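Local coordinates for phosphonomutase (Burkholderia cenocepacia J2315, PDB 4MG4), which is of unspecified function but belongs to a phosphomutase-type family of enzymes with a TIM-barrel fold, at residues G15-F18 with R19-R23; R40-D44 with A45-A49; M75-L78 with E79-R83; E106-A109 with M110-A114. One frame throughout, in Å; residues are numbered along the deposited sequence. Where two conformers were deposited one is given.

Contact 1: residues G15-F18 with R19-R23; sequences GAIF and RSLHR
The carbonyl oxygen of Gly15 takes the amide of Arg19, a regular bond of helix 11-20. That of Ala16 takes the amide of Ser20. At Ile17 a side chain joins in: Ser20 OG donates to Ile17 O at 2.8 Å. Ser20 can do this because OG stands between its own backbone N and carbonyl carbon (chi1 83°), folded back over the preceding turn. Ile17 and Leu21 lie side by side, with Ile17 CG2 4.2 Å from Leu21 CD1. Phe18 O accepts from Leu21 N and, from the opposite face of the carbonyl plane, from His22 ND1 at 2.9 Å. The imidazole keeps this oxygen in its ring plane. His22 CE1 lies over one face of the Phe18 ring, 3.6 Å from Phe18 CE2, in an edge-to-face pair with planes 79° apart. Phe18 also packs on Ala49, Pro88 and Ile117, in loops leading into successive strands, so this helix lies across the end of the TIM barrel where the strands begin. His22 NE2 bonds to Arg238 and its ring stacks with Phe156, while Arg19 forms salt bridges with Asp154 and Asp193. Since His22 ND1 donates, it carries a proton, and the ring is fixed through both nitrogens.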
loop_
_atom_site.group_PDB
_atom_site.type_symbol
_atom_site.label_atom_id
_atom_site.label_comp_id
_atom_site.label_asym_id
_atom_site.label_seq_id
_atom_site.Cartn_x
_atom_site.Cartn_y
_atom_site.Cartn_z
ATOM N N GLY A 15 1.763 -25.204 -3.252
ATOM C CA GLY A 15 0.427 -25.579 -3.721
ATOM C C GLY A 15 -0.172 -26.718 -2.891
ATOM O O GLY A 15 -1.391 -26.696 -2.538
ATOM N N ALA A 16 0.638 -27.744 -2.615
ATOM C CA ALA A 16 0.184 -28.878 -1.794
ATOM C C ALA A 16 -0.175 -28.426 -0.372
ATOM O O ALA A 16 -1.200 -28.869 0.176
ATOM C CB ALA A 16 1.243 -29.999 -1.757
ATOM N N ILE A 17 0.651 -27.554 0.215
ATOM C CA ILE A 17 0.410 -27.026 1.557
ATOM C C ILE A 17 -0.931 -26.272 1.542
ATOM O O ILE A 17 -1.805 -26.507 2.352
ATOM C CB ILE A 17 1.550 -26.105 2.026
ATOM C CG1 ILE A 17 2.832 -26.918 2.274
ATOM C CG2 ILE A 17 1.160 -25.298 3.264
ATOM C CD1 ILE A 17 4.104 -26.101 2.521
ATOM N N PHE A 18 -1.079 -25.366 0.591
ATOM C CA PHE A 18 -2.330 -24.583 0.472
ATOM C C PHE A 18 -3.575 -25.477 0.352
ATOM O O PHE A 18 -4.545 -25.318 1.078
ATOM C CB PHE A 18 -2.225 -23.618 -0.703
ATOM C CG PHE A 18 -3.367 -22.632 -0.802
ATOM C CD1 PHE A 18 -3.486 -21.581 0.121
ATOM C CD2 PHE A 18 -4.295 -22.741 -1.780
ATOM C CE1 PHE A 18 -4.495 -20.656 -0.005
ATOM C CE2 PHE A 18 -5.316 -21.805 -1.927
ATOM C CZ PHE A 18 -5.426 -20.758 -1.015
ATOM N N ARG A 19 -3.521 -26.452 -0.530
ATOM C CA ARG A 19 -4.641 -27.397 -0.689
ATOM C C ARG A 19 -4.982 -28.112 0.628
ATOM O O ARG A 19 -6.163 -28.240 1.002
ATOM C CB ARG A 19 -4.251 -28.413 -1.776
ATOM C CG ARG A 19 -5.390 -29.357 -2.122
ATOM C CD ARG A 19 -4.999 -30.359 -3.197
ATOM N NE ARG A 19 -4.669 -29.649 -4.410
ATOM C CZ ARG A 19 -5.544 -29.157 -5.280
ATOM N NH1 ARG A 19 -6.827 -29.297 -5.128
ATOM N NH2 ARG A 19 -5.096 -28.468 -6.343
ATOM N N SER A 20 -3.939 -28.583 1.326
ATOM C CA SER A 20 -4.085 -29.331 2.592
ATOM C C SER A 20 -4.733 -28.540 3.728
ATOM O O SER A 20 -5.276 -29.107 4.685
ATOM C CB SER A 20 -2.741 -29.906 3.024
ATOM O OG SER A 20 -1.945 -28.943 3.712
ATOM N N LEU A 21 -4.668 -27.230 3.627
ATOM C CA LEU A 21 -5.245 -26.363 4.643
ATOM C C LEU A 21 -6.752 -26.167 4.526
ATOM O O LEU A 21 -7.379 -25.602 5.440
ATOM C CB LEU A 21 -4.519 -24.986 4.641
ATOM C CG LEU A 21 -3.057 -25.020 5.154
ATOM C CD1 LEU A 21 -2.392 -23.723 4.770
ATOM C CD2 LEU A 21 -3.092 -25.293 6.656
ATOM N N HIS A 22 -7.325 -26.617 3.428
ATOM C CA HIS A 22 -8.779 -26.575 3.271
ATOM C C HIS A 22 -9.397 -27.766 3.946
ATOM O O HIS A 22 -9.463 -28.840 3.368
ATOM C CB HIS A 22 -9.157 -26.557 1.783
ATOM C CG HIS A 22 -8.733 -25.302 1.069
ATOM N ND1 HIS A 22 -7.420 -25.045 0.733
ATOM C CD2 HIS A 22 -9.457 -24.270 0.559
ATOM C CE1 HIS A 22 -7.345 -23.879 0.124
ATOM N NE2 HIS A 22 -8.563 -23.398 -0.027
ATOM N N ARG A 23 -9.816 -27.571 5.175
ATOM C CA ARG A 23 -10.283 -28.654 6.047
ATOM C C ARG A 23 -11.629 -28.248 6.658
ATOM O O ARG A 23 -11.704 -27.320 7.432
ATOM C CB ARG A 23 -9.229 -28.947 7.112
ATOM C CG ARG A 23 -7.955 -29.604 6.584
ATOM C CD ARG A 23 -8.193 -30.990 5.926
ATOM N NE ARG A 23 -6.991 -31.737 5.462
ATOM C CZ ARG A 23 -6.570 -31.829 4.208
ATOM N NH1 ARG A 23 -7.214 -31.184 3.237
ATOM N NH2 ARG A 23 -5.498 -32.585 3.888
#

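Contact 2: residues R40-D44 with A45-A49; sequences RVVAD and AGAVA
Val42 and Ala47 meet across the C-terminal end of helix 36-44. Val42 CG1 lies 3.6 Å from Ala47 CB, an apolar contact between residues five apart. The valine has CG1 anti to its backbone N (chi1 172°), which sets this methyl beside the carbonyl carbon, on the side where the chain returns. Ala47 directs its CB at the helix, and that methyl also rests 3.4 Å from Val42 O. The backbone makes the meeting possible. Gly46 has a positive phi (107°), and two bonds run back into the last turn: Gly46 N to Ala43 O at 3.0 Å, and Ala47 N to Val42 O at 3.3 Å. This is a Schellman motif with its apolar pair. The two bonds differ in approach. Gly46 N sits above the carbonyl plane of Ala43, while Ala47 N stays closer to that of Val42. A water donates to both Ala43 O and Ala47 O and bridges the turn. On another side of the helix, Arg40 NH1 forms a salt bridge to Asp44 OD1 at 2.8 Å, coming from above the carboxylate plane. After the turn the chain leads into strand 50-52. Val42 packs on Val33 of strand 28-33, Ala43 touches Thr85 and Leu87 beyond helix 71-84, and Val42 and Ala45 meet Val257 of the second subunit.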
loop_
_atom_site.group_PDB
_atom_site.type_symbol
_atom_site.label_atom_id
_atom_site.label_comp_id
_atom_site.label_asym_id
_atom_site.label_seq_id
_atom_site.Cartn_x
_atom_site.Cartn_y
_atom_site.Cartn_z
ATOM N N ARG A 40 4.456 -9.132 4.060
ATOM C CA ARG A 40 5.430 -9.389 5.118
ATOM C C ARG A 40 4.855 -9.241 6.516
ATOM O O ARG A 40 5.072 -10.114 7.400
ATOM C CB ARG A 40 6.647 -8.490 4.936
ATOM C CG ARG A 40 7.746 -8.655 5.985
ATOM C CD ARG A 40 7.956 -10.082 6.483
ATOM N NE ARG A 40 8.638 -10.958 5.540
ATOM C CZ ARG A 40 8.706 -12.290 5.654
ATOM N NH1 ARG A 40 8.112 -12.926 6.671
ATOM N NH2 ARG A 40 9.367 -12.998 4.742
ATOM N N VAL A 41 4.085 -8.185 6.738
ATOM C CA VAL A 41 3.414 -7.990 8.047
ATOM C C VAL A 41 2.457 -9.122 8.400
ATOM O O VAL A 41 2.462 -9.637 9.540
ATOM C CB VAL A 41 2.684 -6.653 8.085
ATOM C CG1 VAL A 41 1.688 -6.573 9.245
ATOM C CG2 VAL A 41 3.686 -5.516 8.113
ATOM N N VAL A 42 1.653 -9.549 7.428
ATOM C CA VAL A 42 0.697 -10.638 7.667
ATOM C C VAL A 42 1.434 -11.971 7.920
ATOM O O VAL A 42 1.010 -12.745 8.805
ATOM C CB VAL A 42 -0.355 -10.716 6.552
ATOM C CG1 VAL A 42 -1.222 -11.959 6.701
ATOM C CG2 VAL A 42 -1.235 -9.465 6.589
ATOM N N ALA A 43 2.456 -12.268 7.132
ATOM C CA ALA A 43 3.277 -13.487 7.354
ATOM C C ALA A 43 3.950 -13.437 8.745
ATOM O O ALA A 43 3.936 -14.427 9.498
ATOM C CB ALA A 43 4.342 -13.612 6.312
ATOM N N ASP A 44 4.514 -12.284 9.099
ATOM C CA ASP A 44 5.150 -12.184 10.424
ATOM C C ASP A 44 4.192 -12.318 11.586
ATOM O O ASP A 44 4.610 -12.734 12.683
ATOM C CB ASP A 44 5.942 -10.880 10.556
ATOM C CG ASP A 44 7.229 -10.875 9.754
ATOM O OD1 ASP A 44 7.697 -11.912 9.259
ATOM O OD2 ASP A 44 7.816 -9.785 9.604
ATOM N N ALA A 45 2.929 -11.988 11.381
ATOM C CA ALA A 45 1.892 -12.132 12.380
ATOM C C ALA A 45 1.322 -13.561 12.514
ATOM O O ALA A 45 0.420 -13.791 13.317
ATOM C CB ALA A 45 0.785 -11.167 12.078
ATOM N N GLY A 46 1.842 -14.484 11.711
ATOM C CA GLY A 46 1.594 -15.919 11.873
ATOM C C GLY A 46 0.683 -16.542 10.860
ATOM O O GLY A 46 0.234 -17.686 11.034
ATOM N N ALA A 47 0.382 -15.833 9.782
ATOM C CA ALA A 47 -0.487 -16.432 8.771
ATOM C C ALA A 47 0.141 -17.655 8.175
ATOM O O ALA A 47 1.385 -17.769 8.092
ATOM C CB ALA A 47 -0.769 -15.444 7.684
ATOM N N VAL A 48 -0.716 -18.569 7.718
ATOM C CA VAL A 48 -0.226 -19.814 7.107
ATOM C C VAL A 48 -0.247 -19.787 5.567
ATOM O O VAL A 48 0.372 -20.619 4.909
ATOM C CB VAL A 48 -1.010 -21.026 7.645
ATOM C CG1 VAL A 48 -0.728 -21.171 9.136
ATOM C CG2 VAL A 48 -2.499 -20.868 7.439
ATOM N N ALA A 49 -0.936 -18.805 5.028
ATOM C CA ALA A 49 -0.968 -18.554 3.610
ATOM C C ALA A 49 -1.392 -17.106 3.437
ATOM O O ALA A 49 -1.949 -16.524 4.372
ATOM C CB ALA A 49 -1.971 -19.466 2.961
HETATM O O HOH W 1 3.797 -17.078 8.891
#

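Contact 3: residues M75-L78 with E79-R83; sequences MEVL and ERIVR
Val77 meets Ile81, and Leu78 meets Val82, along helix 71-84, an outer helix of the TIM barrel. These two i to i+4 pairs form the tight part. Val77 and Ile81 run side by side in the same direction, with Val77 CG1 3.8 Å from Ile81 CD1. Leu78 and Val82 cross at a slant, and Leu78 CD1 comes within 3.9 Å of Val82 CG2. Leu78 holds CG anti to its backbone N (chi1 178°), beside its carbonyl carbon and so on the side of the next turn. Beneath these pairs the helix bonds are regular: Ile81 N to Val77 O is 3.0 Å and Val82 N to Leu78 O is 2.8 Å. Leu78, Ile81 and Val82 all pack on Val89 of strand 89-92, and Leu78 also reaches Val91. The other side is looser and polar. Glu76 and Arg80 are partly exposed and lie alongside each other, pointing the same way. Their salt bridge is long, 3.6 Å from Glu76 OE2 to Arg80 NH2. The carboxylate and guanidinium planes are turned 74° apart, and OE2 lies at the guanidinium edge. A water bridges the two side chains. It donates to Glu76 OE2 at 3.0 Å and accepts from Arg80 NE at 3.2 Å, lying in the guanidinium plane.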
loop_
_atom_site.group_PDB
_atom_site.type_symbol
_atom_site.label_atom_id
_atom_site.label_comp_id
_atom_site.label_asym_id
_atom_site.label_seq_id
_atom_site.Cartn_x
_atom_site.Cartn_y
_atom_site.Cartn_z
ATOM N N MET A 75 -0.427 -8.424 -12.153
ATOM C CA MET A 75 0.569 -9.473 -12.102
ATOM C C MET A 75 1.863 -8.968 -11.502
ATOM O O MET A 75 2.555 -9.709 -10.813
ATOM C CB MET A 75 0.791 -10.086 -13.494
ATOM C CG MET A 75 -0.449 -10.743 -14.098
ATOM S SD MET A 75 -0.799 -12.302 -13.217
ATOM C CE MET A 75 -2.397 -12.660 -13.921
ATOM N N GLU A 76 2.193 -7.701 -11.741
ATOM C CA GLU A 76 3.408 -7.133 -11.180
ATOM C C GLU A 76 3.279 -7.068 -9.668
ATOM O O GLU A 76 4.199 -7.447 -8.927
ATOM C CB GLU A 76 3.645 -5.731 -11.769
ATOM C CG GLU A 76 4.865 -5.046 -11.189
ATOM C CD GLU A 76 4.962 -3.574 -11.598
ATOM O OE1 GLU A 76 4.481 -3.189 -12.714
ATOM O OE2 GLU A 76 5.528 -2.792 -10.783
ATOM N N VAL A 77 2.108 -6.630 -9.201
ATOM C CA VAL A 77 1.817 -6.579 -7.771
ATOM C C VAL A 77 1.927 -7.968 -7.157
ATOM O O VAL A 77 2.570 -8.166 -6.121
ATOM C CB VAL A 77 0.423 -5.977 -7.523
ATOM C CG1 VAL A 77 0.051 -6.146 -6.049
ATOM C CG2 VAL A 77 0.422 -4.502 -7.909
ATOM N N LEU A 78 1.279 -8.938 -7.803
ATOM C CA LEU A 78 1.375 -10.336 -7.404
ATOM C C LEU A 78 2.791 -10.841 -7.267
ATOM O O LEU A 78 3.119 -11.462 -6.294
ATOM C CB LEU A 78 0.592 -11.225 -8.376
ATOM C CG LEU A 78 0.624 -12.722 -8.119
ATOM C CD1 LEU A 78 0.052 -13.011 -6.737
ATOM C CD2 LEU A 78 -0.162 -13.477 -9.188
ATOM N N GLU A 79 3.644 -10.587 -8.245
ATOM C CA GLU A 79 5.045 -11.042 -8.162
ATOM C C GLU A 79 5.733 -10.453 -6.951
ATOM O O GLU A 79 6.496 -11.155 -6.305
ATOM C CB GLU A 79 5.830 -10.709 -9.455
ATOM C CG GLU A 79 5.336 -11.439 -10.671
ATOM C CD GLU A 79 6.126 -11.129 -11.949
ATOM O OE1 GLU A 79 7.033 -10.246 -11.960
ATOM O OE2 GLU A 79 5.742 -11.698 -12.965
ATOM N N ARG A 80 5.518 -9.160 -6.675
ATOM C CA ARG A 80 6.180 -8.536 -5.503
ATOM C C ARG A 80 5.703 -9.160 -4.210
ATOM O O ARG A 80 6.493 -9.373 -3.275
ATOM C CB ARG A 80 5.970 -7.027 -5.466
ATOM C CG ARG A 80 6.666 -6.301 -6.588
ATOM C CD ARG A 80 6.542 -4.793 -6.395
ATOM N NE ARG A 80 6.994 -4.112 -7.612
ATOM C CZ ARG A 80 8.272 -4.069 -7.982
ATOM N NH1 ARG A 80 9.216 -4.667 -7.250
ATOM N NH2 ARG A 80 8.619 -3.437 -9.106
ATOM N N ILE A 81 4.404 -9.482 -4.155
ATOM C CA ILE A 81 3.831 -10.177 -3.011
ATOM C C ILE A 81 4.419 -11.574 -2.858
ATOM O O ILE A 81 4.844 -11.955 -1.752
ATOM C CB ILE A 81 2.288 -10.235 -3.092
ATOM C CG1 ILE A 81 1.705 -8.836 -2.855
ATOM C CG2 ILE A 81 1.713 -11.243 -2.093
ATOM C CD1 ILE A 81 0.245 -8.638 -3.224
ATOM N N VAL A 82 4.496 -12.311 -3.950
ATOM C CA VAL A 82 5.002 -13.665 -3.922
ATOM C C VAL A 82 6.436 -13.702 -3.434
ATOM O O VAL A 82 6.780 -14.539 -2.623
ATOM C CB VAL A 82 4.858 -14.348 -5.302
ATOM C CG1 VAL A 82 5.702 -15.629 -5.380
ATOM C CG2 VAL A 82 3.393 -14.663 -5.563
ATOM N N ARG A 83 7.275 -12.810 -3.908
ATOM C CA ARG A 83 8.659 -12.877 -3.512
ATOM C C ARG A 83 8.957 -12.343 -2.091
ATOM O O ARG A 83 10.013 -12.597 -1.556
ATOM C CB ARG A 83 9.548 -12.318 -4.608
ATOM C CG ARG A 83 9.680 -10.852 -4.691
ATOM C CD ARG A 83 10.733 -10.609 -5.777
ATOM N NE ARG A 83 10.695 -9.261 -6.321
ATOM C CZ ARG A 83 10.225 -8.930 -7.523
ATOM N NH1 ARG A 83 9.713 -9.846 -8.346
ATOM N NH2 ARG A 83 10.266 -7.660 -7.898
HETATM O O HOH W 2 3.955 -3.189 -8.208
#

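Contact 4: residues E106-A109 with M110-A114; sequences ETIA and MSIRA
Arg113 folds back over Ala109, one turn earlier in helix 101-113. Arg113 CB lies 3.7 Å from Ala109 O, the oxygen that also accepts the Arg113 amide. Arg113 CG is 3.3 Å from Ala109 O, and Arg113 CD 3.5 Å from it. NE and CZ move gradually away from it. With CG anti to the carbonyl carbon (chi1 -66°) and the chain extended to NE, Arg113 lies back along the helix toward Ala109. CZ is nearer to Ala109 CB than to Ala109 O. Ala109 CB sits over one face of the guanidinium, offset toward its rim, with Arg113 NH1 the nearest atom at 3.5 Å. A weak bond from Arg113 NH1 to Met110 SD, at the guanidinium edge, is doubtful, because Met110 has two conformers.

A different face of the helix carries Ser111 and Ile112. Ser111 OG donates to Ile108 O at 2.7 Å, in the carbonyl plane on a lone pair. Ile112 N approaches the same oxygen nearly head-on, so two bonds grip it. Ser111 OG is also bonded to Tyr155 OH. Ile108 CG2 touches Ile112 CD1 at 3.9 Å, and both isoleucines pack against helix 134-150. The arrangement belongs to a beta-alpha-beta unit of the TIM barrel, in which helix 101-113 connects parallel strands 89-92 and 118-122.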
loop_
_atom_site.group_PDB
_atom_site.type_symbol
_atom_site.label_atom_id
_atom_site.label_comp_id
_atom_site.label_asym_id
_atom_site.label_seq_id
_atom_site.Cartn_x
_atom_site.Cartn_y
_atom_site.Cartn_z
ATOM N N GLU A 106 -5.208 -18.003 -20.361
ATOM C CA GLU A 106 -3.979 -17.185 -20.403
ATOM C C GLU A 106 -3.779 -16.467 -19.058
ATOM O O GLU A 106 -2.706 -16.420 -18.510
ATOM C CB GLU A 106 -4.003 -16.174 -21.538
ATOM C CG GLU A 106 -2.781 -15.256 -21.596
ATOM C CD GLU A 106 -2.764 -14.327 -22.835
ATOM O OE1 GLU A 106 -2.952 -14.795 -23.959
ATOM O OE2 GLU A 106 -2.531 -13.112 -22.670
ATOM N N THR A 107 -4.822 -15.898 -18.520
ATOM C CA THR A 107 -4.744 -15.221 -17.225
ATOM C C THR A 107 -4.244 -16.166 -16.123
ATOM O O THR A 107 -3.387 -15.846 -15.326
ATOM C CB THR A 107 -6.102 -14.598 -16.859
ATOM O OG1 THR A 107 -6.427 -13.580 -17.823
ATOM C CG2 THR A 107 -6.083 -13.969 -15.458
ATOM N N ILE A 108 -4.841 -17.357 -16.031
ATOM C CA ILE A 108 -4.418 -18.317 -15.043
ATOM C C ILE A 108 -2.964 -18.717 -15.267
ATOM O O ILE A 108 -2.162 -18.800 -14.345
ATOM C CB ILE A 108 -5.282 -19.594 -15.119
ATOM C CG1 ILE A 108 -6.695 -19.218 -14.770
ATOM C CG2 ILE A 108 -4.628 -20.786 -14.394
ATOM C CD1 ILE A 108 -6.870 -19.024 -13.388
ATOM N N ALA A 109 -2.605 -18.960 -16.513
ATOM C CA ALA A 109 -1.234 -19.322 -16.831
ATOM C C ALA A 109 -0.296 -18.227 -16.422
ATOM O O ALA A 109 0.778 -18.513 -15.916
ATOM C CB ALA A 109 -1.049 -19.643 -18.335
ATOM N N MET A 110 -0.673 -16.973 -16.628
ATOM C CA MET A 110 0.160 -15.865 -16.164
ATOM C C MET A 110 0.269 -15.798 -14.631
ATOM O O MET A 110 1.328 -15.470 -14.101
ATOM C CB MET A 110 -0.328 -14.562 -16.750
ATOM C CG MET A 110 -0.258 -14.670 -18.244
ATOM S SD MET A 110 1.394 -14.289 -18.841
ATOM C CE MET A 110 2.721 -15.384 -18.544
ATOM N N SER A 111 -0.812 -16.131 -13.916
ATOM C CA SER A 111 -0.776 -16.129 -12.460
ATOM C C SER A 111 0.216 -17.147 -11.956
ATOM O O SER A 111 0.885 -16.919 -10.961
ATOM C CB SER A 111 -2.168 -16.341 -11.849
ATOM O OG SER A 111 -2.556 -17.724 -11.920
ATOM N N ILE A 112 0.323 -18.280 -12.643
ATOM C CA ILE A 112 1.226 -19.363 -12.281
ATOM C C ILE A 112 2.676 -18.923 -12.520
ATOM O O ILE A 112 3.560 -19.125 -11.661
ATOM C CB ILE A 112 0.868 -20.644 -13.073
ATOM C CG1 ILE A 112 -0.463 -21.222 -12.515
ATOM C CG2 ILE A 112 1.957 -21.656 -12.931
ATOM C CD1 ILE A 112 -1.126 -22.258 -13.367
ATOM N N ARG A 113 2.892 -18.295 -13.681
ATOM C CA ARG A 113 4.206 -17.714 -14.021
ATOM C C ARG A 113 4.647 -16.662 -12.987
ATOM O O ARG A 113 5.855 -16.593 -12.647
ATOM C CB ARG A 113 4.200 -17.138 -15.439
ATOM C CG ARG A 113 4.029 -18.252 -16.423
ATOM C CD ARG A 113 3.654 -17.718 -17.783
ATOM N NE ARG A 113 3.333 -18.790 -18.701
ATOM C CZ ARG A 113 2.354 -18.805 -19.584
ATOM N NH1 ARG A 113 1.553 -17.771 -19.814
ATOM N NH2 ARG A 113 2.200 -19.922 -20.305
ATOM N N ALA A 114 3.685 -15.910 -12.446
ATOM C CA ALA A 114 3.900 -14.911 -11.389
ATOM C C ALA A 114 4.133 -15.522 -9.990
ATOM O O ALA A 114 4.601 -14.836 -9.102
ATOM C CB ALA A 114 2.721 -13.935 -11.370
#

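In the fold
All four contacts are local and follow one another in series; none closes a long loop, nests in or crosses another. Contact 1 lies where helix 11-20 gives way to the loop before strand 28-33. Contact 2 turns the chain out of helix 36-44 toward strand 50-52. The two touch where Phe18 packs on Ala49 and Leu21 on Val48. Contact 3 lies within helix 71-84, before strand 89-92, and contact 4 within helix 101-113, before strand 118-122. These helices meet directly: Leu78 and Glu79 pack on Ala114, and Met75 CE reaches Thr107 O. The pairs 1 with 2 and 3 with 4 thus join helices and connecting loops around the parallel barrel. Contacts 2 and 3 do not touch.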